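Local coordinates for glutamine amidotransferase domain-containing protein (Streptococcus mutans, PDB 3L7N), which probably acts as a class I glutamine amidotransferase, releasing ammonia from glutamine for transfer to an acceptor that is not established, at residues A16-R24 / N222-T233; V139-P147 / F176-P184. All coordinates share one frame; numbering follows the deposited sequence.

Contact 1: residues A16-R24 / N222-T233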
# COMPACT_ATOMS: atom_id res chain seq x y z
N ALA A 16 5.17 -5.10 -8.28
CA ALA A 16 6.13 -6.04 -7.74
C ALA A 16 5.58 -7.01 -6.72
O ALA A 16 6.21 -8.01 -6.46
CB ALA A 16 7.31 -5.33 -7.18
N TYR A 17 4.41 -6.69 -6.07
CA TYR A 17 3.79 -7.68 -5.13
C TYR A 17 3.38 -8.91 -5.92
O TYR A 17 3.64 -10.07 -5.51
CB TYR A 17 2.59 -7.10 -4.43
CG TYR A 17 2.90 -6.07 -3.38
CD1 TYR A 17 3.24 -6.45 -2.06
CD2 TYR A 17 2.81 -4.68 -3.67
CE1 TYR A 17 3.47 -5.50 -1.05
CE2 TYR A 17 3.13 -3.71 -2.69
CZ TYR A 17 3.44 -4.14 -1.36
OH TYR A 17 3.74 -3.23 -0.40
N LEU A 18 2.81 -8.67 -7.13
CA LEU A 18 2.39 -9.76 -7.99
C LEU A 18 3.59 -10.49 -8.50
O LEU A 18 3.63 -11.73 -8.43
CB LEU A 18 1.56 -9.25 -9.15
CG LEU A 18 0.93 -10.34 -10.05
CD1 LEU A 18 0.35 -11.48 -9.22
CD2 LEU A 18 -0.16 -9.75 -11.03
N ALA A 19 4.61 -9.74 -8.99
CA ALA A 19 5.85 -10.36 -9.50
C ALA A 19 6.52 -11.26 -8.47
O ALA A 19 6.88 -12.43 -8.75
CB ALA A 19 6.75 -9.37 -9.92
N TRP A 20 6.67 -10.74 -7.27
CA TRP A 20 7.13 -11.53 -6.15
C TRP A 20 6.34 -12.76 -6.01
O TRP A 20 6.88 -13.86 -5.94
CB TRP A 20 7.07 -10.72 -4.83
CG TRP A 20 7.48 -11.53 -3.64
CD1 TRP A 20 8.77 -11.88 -3.27
CD2 TRP A 20 6.60 -12.22 -2.74
NE1 TRP A 20 8.73 -12.73 -2.17
CE2 TRP A 20 7.42 -12.96 -1.83
CE3 TRP A 20 5.20 -12.24 -2.58
CZ2 TRP A 20 6.87 -13.71 -0.75
CZ3 TRP A 20 4.64 -13.05 -1.50
CH2 TRP A 20 5.48 -13.75 -0.63
N ALA A 21 5.01 -12.60 -5.93
CA ALA A 21 4.15 -13.78 -5.75
C ALA A 21 4.37 -14.79 -6.90
O ALA A 21 4.39 -15.99 -6.67
CB ALA A 21 2.65 -13.37 -5.62
N ALA A 22 4.59 -14.30 -8.13
CA ALA A 22 4.81 -15.21 -9.26
C ALA A 22 6.10 -15.92 -9.12
O ALA A 22 6.14 -17.14 -9.24
CB ALA A 22 4.74 -14.52 -10.51
N LEU A 23 7.20 -15.16 -8.86
CA LEU A 23 8.61 -15.76 -8.77
C LEU A 23 8.72 -16.76 -7.66
O LEU A 23 9.27 -17.83 -7.84
CB LEU A 23 9.64 -14.67 -8.58
CG LEU A 23 9.58 -13.67 -9.72
CD1 LEU A 23 10.38 -12.45 -9.46
CD2 LEU A 23 9.99 -14.35 -11.10
N ARG A 24 8.14 -16.45 -6.52
CA ARG A 24 8.21 -17.37 -5.36
C ARG A 24 7.26 -18.56 -5.50
O ARG A 24 7.16 -19.37 -4.63
CB ARG A 24 7.96 -16.60 -4.04
CG ARG A 24 8.78 -15.36 -3.92
CD ARG A 24 10.29 -15.69 -3.97
NE ARG A 24 11.10 -14.57 -3.48
CZ ARG A 24 11.80 -13.70 -4.25
NH1 ARG A 24 11.84 -13.81 -5.61
NH2 ARG A 24 12.44 -12.72 -3.67
N ASN A 222 11.77 -2.39 -5.43
CA ASN A 222 11.24 -3.74 -5.67
C ASN A 222 12.02 -4.71 -4.81
O ASN A 222 11.48 -5.67 -4.26
CB ASN A 222 11.40 -4.18 -7.12
CG ASN A 222 10.74 -3.25 -8.14
OD1 ASN A 222 10.99 -3.39 -9.35
ND2 ASN A 222 9.87 -2.33 -7.69
N GLN A 223 13.31 -4.50 -4.75
CA GLN A 223 14.19 -5.49 -4.15
C GLN A 223 14.10 -5.44 -2.60
O GLN A 223 14.07 -6.50 -1.93
CB GLN A 223 15.65 -5.29 -4.66
CG GLN A 223 16.71 -6.43 -4.19
CD GLN A 223 16.17 -7.89 -4.39
OE1 GLN A 223 15.81 -8.32 -5.55
NE2 GLN A 223 16.04 -8.65 -3.24
N ALA A 224 13.99 -4.24 -2.06
CA ALA A 224 13.75 -4.07 -0.68
C ALA A 224 12.44 -4.77 -0.34
O ALA A 224 12.40 -5.63 0.63
CB ALA A 224 13.67 -2.66 -0.36
N LEU A 225 11.36 -4.48 -1.15
CA LEU A 225 10.04 -5.19 -0.99
C LEU A 225 10.18 -6.70 -0.94
O LEU A 225 9.71 -7.33 -0.01
CB LEU A 225 9.13 -4.81 -2.06
CG LEU A 225 7.68 -5.17 -1.95
CD1 LEU A 225 7.05 -4.77 -0.61
CD2 LEU A 225 6.98 -4.47 -3.07
N TYR A 226 10.87 -7.27 -1.93
CA TYR A 226 11.06 -8.71 -1.95
C TYR A 226 11.61 -9.21 -0.66
O TYR A 226 11.22 -10.28 -0.19
CB TYR A 226 11.97 -9.15 -3.12
CG TYR A 226 11.42 -8.83 -4.46
CD1 TYR A 226 10.07 -8.75 -4.67
CD2 TYR A 226 12.26 -8.60 -5.55
CE1 TYR A 226 9.52 -8.39 -5.95
CE2 TYR A 226 11.71 -8.26 -6.86
CZ TYR A 226 10.34 -8.16 -7.02
OH TYR A 226 9.77 -7.79 -8.25
N SER A 227 12.59 -8.50 -0.10
CA SER A 227 13.24 -8.98 1.18
C SER A 227 12.21 -8.95 2.30
O SER A 227 12.13 -9.91 3.10
CB SER A 227 14.42 -8.13 1.56
OG SER A 227 14.00 -6.75 1.68
N PHE A 228 11.38 -7.88 2.34
CA PHE A 228 10.26 -7.83 3.30
C PHE A 228 9.24 -9.02 3.14
O PHE A 228 9.00 -9.77 4.12
CB PHE A 228 9.55 -6.48 3.26
CG PHE A 228 8.25 -6.46 4.04
CD1 PHE A 228 8.26 -6.26 5.45
CD2 PHE A 228 7.00 -6.68 3.38
CE1 PHE A 228 7.05 -6.27 6.21
CE2 PHE A 228 5.78 -6.69 4.11
CZ PHE A 228 5.80 -6.49 5.54
N LEU A 229 8.76 -9.25 1.91
CA LEU A 229 7.73 -10.31 1.70
C LEU A 229 8.30 -11.66 2.01
O LEU A 229 7.63 -12.50 2.68
CB LEU A 229 7.14 -10.26 0.27
CG LEU A 229 6.44 -8.93 -0.12
CD1 LEU A 229 6.35 -8.75 -1.67
CD2 LEU A 229 5.09 -8.90 0.50
N ASP A 230 9.55 -11.89 1.58
CA ASP A 230 10.21 -13.13 1.91
C ASP A 230 10.29 -13.36 3.36
O ASP A 230 10.00 -14.51 3.87
CB ASP A 230 11.56 -13.17 1.31
CG ASP A 230 11.52 -13.57 -0.11
OD1 ASP A 230 10.73 -14.51 -0.47
OD2 ASP A 230 12.22 -12.96 -0.88
N ARG A 231 10.65 -12.30 4.10
CA ARG A 231 10.81 -12.46 5.55
C ARG A 231 9.46 -12.58 6.25
O ARG A 231 9.31 -13.39 7.18
CB ARG A 231 11.64 -11.36 6.13
CG ARG A 231 13.14 -11.41 5.76
CD ARG A 231 13.79 -10.17 6.29
NE ARG A 231 15.19 -10.04 5.96
CZ ARG A 231 16.18 -10.64 6.64
NH1 ARG A 231 15.91 -11.51 7.62
NH2 ARG A 231 17.45 -10.38 6.30
N LEU A 232 8.47 -11.81 5.78
CA LEU A 232 7.18 -11.81 6.37
C LEU A 232 6.57 -13.21 6.29
O LEU A 232 5.82 -13.63 7.17
CB LEU A 232 6.29 -10.83 5.68
CG LEU A 232 4.79 -10.81 5.98
CD1 LEU A 232 4.51 -10.27 7.43
CD2 LEU A 232 4.06 -9.93 4.96
N THR A 233 6.92 -13.94 5.26
CA THR A 233 6.20 -15.20 4.96
C THR A 233 7.00 -16.44 5.22
O THR A 233 6.51 -17.50 5.03
CB THR A 233 5.65 -15.26 3.48
OG1 THR A 233 6.73 -15.26 2.57
CG2 THR A 233 4.81 -14.13 3.21
O HOH W 1 14.70 -11.13 -5.41
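Trp20 of one helix is a knob in a hole of the other, formed by Tyr226, Leu229, Asp230 and Thr233. The segments 16-23 and 222-233 cross at -55° on one face of the sheet of a class I glutamine amidotransferase fold. With CG of Trp20 anti to its own backbone N (chi1 177°), the indole reaches across the groove and receives CB of Leu229 over one face, 3.5 Å from the centroid of the six-membered ring. Over the opposite face, toward its margin, lies CG of Arg24, the residue that follows the helix. Tyr226 slides past in the other direction, its ring nearly parallel to the indole but so displaced that the two barely overlap.

The polar edge is organised by Asp230. Arg24 grips its carboxylate side-on in a salt bridge, NE to OD1 at 3.0 Å and NH2 to OD2 at 2.8 Å, both on syn lone pairs and with the two groups only 8° from coplanar. OD1 of Asp230 also accepts from NE1 of Trp20 at 3.2 Å; this oxygen lies almost in the plane of the indole, whereas the carboxylate is approached from above its own plane. Three N-H groups thus fix the rotation of the acid and tie the indole to the salt bridge.

Farther toward the N-terminal ends, the packing becomes mainly apolar. CD2 of Leu225 sits over the centre of the Tyr17 ring, 3.9 Å from its centroid, while the other side-chain neighbours of Tyr17 include Val88 and Val90 of the sheet. OH of Tyr226 meets CB of Ala16 at 3.6 Å. Beside the salt bridge a water accepts from NH2 of Arg24 and donates to OE1 of Gln223, 3.0 Å from that oxygen.

Contact 2: residues V139-P147 / F176-P184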
# COMPACT_ATOMS: atom_id res chain seq x y z
N VAL A 139 11.83 5.39 -1.91
CA VAL A 139 10.67 4.59 -2.30
C VAL A 139 9.65 5.46 -2.96
O VAL A 139 9.77 6.72 -2.93
CB VAL A 139 9.99 3.82 -1.07
CG1 VAL A 139 11.00 2.93 -0.35
CG2 VAL A 139 9.27 4.79 -0.12
N GLY A 140 8.64 4.83 -3.58
CA GLY A 140 7.59 5.59 -4.30
C GLY A 140 6.49 6.15 -3.38
O GLY A 140 6.27 5.63 -2.30
N HIS A 141 5.82 7.20 -3.82
CA HIS A 141 4.76 7.80 -3.04
C HIS A 141 3.73 8.28 -3.96
O HIS A 141 4.07 8.81 -5.02
CB HIS A 141 5.28 9.02 -2.21
CG HIS A 141 6.30 8.66 -1.21
ND1 HIS A 141 7.64 8.54 -1.53
CD2 HIS A 141 6.18 8.28 0.07
CE1 HIS A 141 8.30 8.08 -0.47
NE2 HIS A 141 7.43 7.92 0.51
N TRP A 142 2.45 8.14 -3.58
CA TRP A 142 1.36 8.76 -4.33
C TRP A 142 0.07 9.01 -3.49
O TRP A 142 -0.97 8.47 -3.82
CB TRP A 142 1.02 7.93 -5.56
CG TRP A 142 0.52 8.75 -6.68
CD1 TRP A 142 -0.69 9.41 -6.74
CD2 TRP A 142 1.20 9.02 -7.93
NE1 TRP A 142 -0.78 10.11 -7.95
CE2 TRP A 142 0.36 9.88 -8.69
CE3 TRP A 142 2.42 8.61 -8.48
CZ2 TRP A 142 0.69 10.30 -9.98
CZ3 TRP A 142 2.77 9.06 -9.73
CH2 TRP A 142 1.90 9.90 -10.47
N HIS A 143 0.14 9.91 -2.50
CA HIS A 143 -1.03 10.10 -1.60
C HIS A 143 -1.29 11.50 -1.18
O HIS A 143 -0.47 12.36 -1.31
CB HIS A 143 -0.87 9.30 -0.37
CG HIS A 143 0.24 9.76 0.50
ND1 HIS A 143 1.55 9.75 0.10
CD2 HIS A 143 0.24 10.26 1.76
CE1 HIS A 143 2.32 10.18 1.08
NE2 HIS A 143 1.55 10.49 2.10
N GLY A 144 -2.47 11.69 -0.62
CA GLY A 144 -2.85 12.91 0.01
C GLY A 144 -3.26 12.64 1.43
O GLY A 144 -3.24 13.54 2.27
N ASP A 145 -3.61 11.37 1.71
CA ASP A 145 -4.05 10.94 3.04
C ASP A 145 -3.06 9.92 3.65
O ASP A 145 -2.03 9.62 3.05
CB ASP A 145 -5.42 10.34 2.97
CG ASP A 145 -6.47 11.36 2.74
OD1 ASP A 145 -6.18 12.56 2.82
OD2 ASP A 145 -7.60 10.97 2.44
N MET A 146 -3.34 9.47 4.87
CA MET A 146 -2.52 8.47 5.54
C MET A 146 -3.38 7.68 6.58
O MET A 146 -4.52 8.05 6.86
CB MET A 146 -1.35 9.13 6.24
CG MET A 146 -1.74 9.91 7.59
SD MET A 146 -0.34 10.75 8.44
CE MET A 146 -1.20 11.39 9.83
N PRO A 147 -2.84 6.61 7.13
CA PRO A 147 -3.77 5.79 7.95
C PRO A 147 -3.92 6.25 9.46
O PRO A 147 -2.95 6.76 10.07
CB PRO A 147 -3.18 4.39 7.85
CG PRO A 147 -1.78 4.56 7.31
CD PRO A 147 -1.76 5.80 6.53
N PHE A 176 1.62 -0.36 4.17
CA PHE A 176 2.56 0.56 3.55
C PHE A 176 1.78 1.68 2.97
O PHE A 176 0.92 1.45 2.10
CB PHE A 176 3.35 -0.14 2.42
CG PHE A 176 4.33 -1.18 2.92
CD1 PHE A 176 5.68 -0.94 2.90
CD2 PHE A 176 3.90 -2.39 3.41
CE1 PHE A 176 6.63 -1.96 3.37
CE2 PHE A 176 4.82 -3.38 3.87
CZ PHE A 176 6.17 -3.15 3.85
N GLN A 177 1.98 2.87 3.46
CA GLN A 177 1.35 4.00 2.84
C GLN A 177 2.07 4.34 1.51
O GLN A 177 1.46 4.83 0.54
CB GLN A 177 1.36 5.20 3.78
CG GLN A 177 0.78 6.49 3.19
CD GLN A 177 -0.62 6.31 2.62
OE1 GLN A 177 -0.82 6.47 1.39
NE2 GLN A 177 -1.61 6.04 3.50
N CYS A 178 3.34 4.01 1.47
CA CYS A 178 4.17 4.31 0.36
C CYS A 178 4.17 3.06 -0.66
O CYS A 178 3.73 1.88 -0.29
CB CYS A 178 5.61 4.60 0.89
SG CYS A 178 6.28 3.30 1.96
N HIS A 179 4.71 3.27 -1.87
CA HIS A 179 4.70 2.26 -2.88
C HIS A 179 6.16 1.77 -3.20
O HIS A 179 6.86 2.40 -3.94
CB HIS A 179 4.09 2.85 -4.14
CG HIS A 179 2.67 3.28 -3.98
ND1 HIS A 179 1.61 2.43 -4.23
CD2 HIS A 179 2.12 4.48 -3.69
CE1 HIS A 179 0.47 3.10 -4.08
NE2 HIS A 179 0.75 4.34 -3.75
N LEU A 180 6.56 0.63 -2.72
CA LEU A 180 7.83 0.05 -3.16
C LEU A 180 7.66 -0.82 -4.40
O LEU A 180 8.65 -1.35 -4.95
CB LEU A 180 8.42 -0.80 -2.06
CG LEU A 180 8.98 -0.06 -0.88
CD1 LEU A 180 7.90 0.70 -0.11
CD2 LEU A 180 9.73 -1.05 0.05
N GLU A 181 6.41 -1.01 -4.81
CA GLU A 181 6.04 -2.00 -5.82
C GLU A 181 6.09 -1.38 -7.24
O GLU A 181 5.82 -2.07 -8.26
CB GLU A 181 4.59 -2.53 -5.54
CG GLU A 181 3.46 -1.65 -6.11
CD GLU A 181 3.01 -0.56 -5.17
OE1 GLU A 181 3.53 -0.46 -4.02
OE2 GLU A 181 2.13 0.21 -5.58
N PHE A 182 6.38 -0.06 -7.31
CA PHE A 182 6.36 0.67 -8.57
C PHE A 182 7.36 0.08 -9.61
O PHE A 182 8.38 -0.61 -9.25
CB PHE A 182 6.65 2.14 -8.33
CG PHE A 182 5.46 2.94 -7.88
CD1 PHE A 182 4.18 2.36 -7.83
CD2 PHE A 182 5.61 4.34 -7.56
CE1 PHE A 182 3.04 3.13 -7.44
CE2 PHE A 182 4.50 5.13 -7.16
CZ PHE A 182 3.20 4.54 -7.10
N THR A 183 7.07 0.34 -10.88
CA THR A 183 7.93 0.05 -11.96
C THR A 183 7.64 1.15 -13.00
O THR A 183 6.59 1.87 -12.90
CB THR A 183 7.56 -1.28 -12.60
OG1 THR A 183 6.30 -1.14 -13.27
CG2 THR A 183 7.46 -2.38 -11.59
N PRO A 184 8.50 1.27 -14.03
CA PRO A 184 8.23 2.40 -14.96
C PRO A 184 6.82 2.35 -15.60
O PRO A 184 6.12 3.41 -15.71
CB PRO A 184 9.32 2.27 -16.02
CG PRO A 184 10.49 1.46 -15.28
CD PRO A 184 9.83 0.60 -14.26
O HOH W 2 1.90 6.85 -1.00
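A first torsion of -62° sets CG of His179 opposite its own carbonyl carbon and lays the edge of the imidazole against the Trp142 backbone, CD2 of His179 being 3.7 Å from N of Trp142. Val139, at chi1 -57°, spreads its branches over two neighbours: CG1 meets CG of Leu180 at 3.6 Å, and CG2 lies beside CB of Cys178. A single antiparallel bridge, a hydrogen-bonded pair, joins Gly140 to His179. Its firmer bond runs from N of His179 to O of Gly140 (2.9 Å), the donor standing above the carbonyl plane; the return bond is weak. A water spans the next step, accepting from N of Trp142 and donating to O of Gln177, just where Trp142 and His143 form a classic beta bulge opposite Glu112. CG of Gln177 lies over one face of the His143 ring.

Beyond the bridge, ND1 of His179 donates to a syn lone pair of OE2 of Glu181 at 2.6 Å, and Phe182 covers part of one imidazole face. The bridge holds the backbone of His179, and the bond to Glu181 limits rotation of its ring, consistent with the His-x-Glu pair that serves a cysteine nucleophile in class I glutamine amidotransferases.

Overall arrangement
The two contacts lie with their centres about 16 Å apart and are nested along the chain: helix 15-23 comes first, then strand 136-143 and the loop after strand 173-176, and finally helix 219-233, which closes contact 1 around contact 2. They touch directly. The 176-184 loop meets both helices, through probable hydrogen bonds from Ala16 N to Glu181 O and from Asn222 ND2 to Phe182 O, while Phe228 meets Phe176 edge-to-face. Contact 1 packs the first and last helices of the chain against strands 2-7 and 86-90; contact 2 fastens the loop to the antiparallel part of the same sheet. The loop, which probably carries active-site residues, thus contacts both the helix pair and strand 136-143.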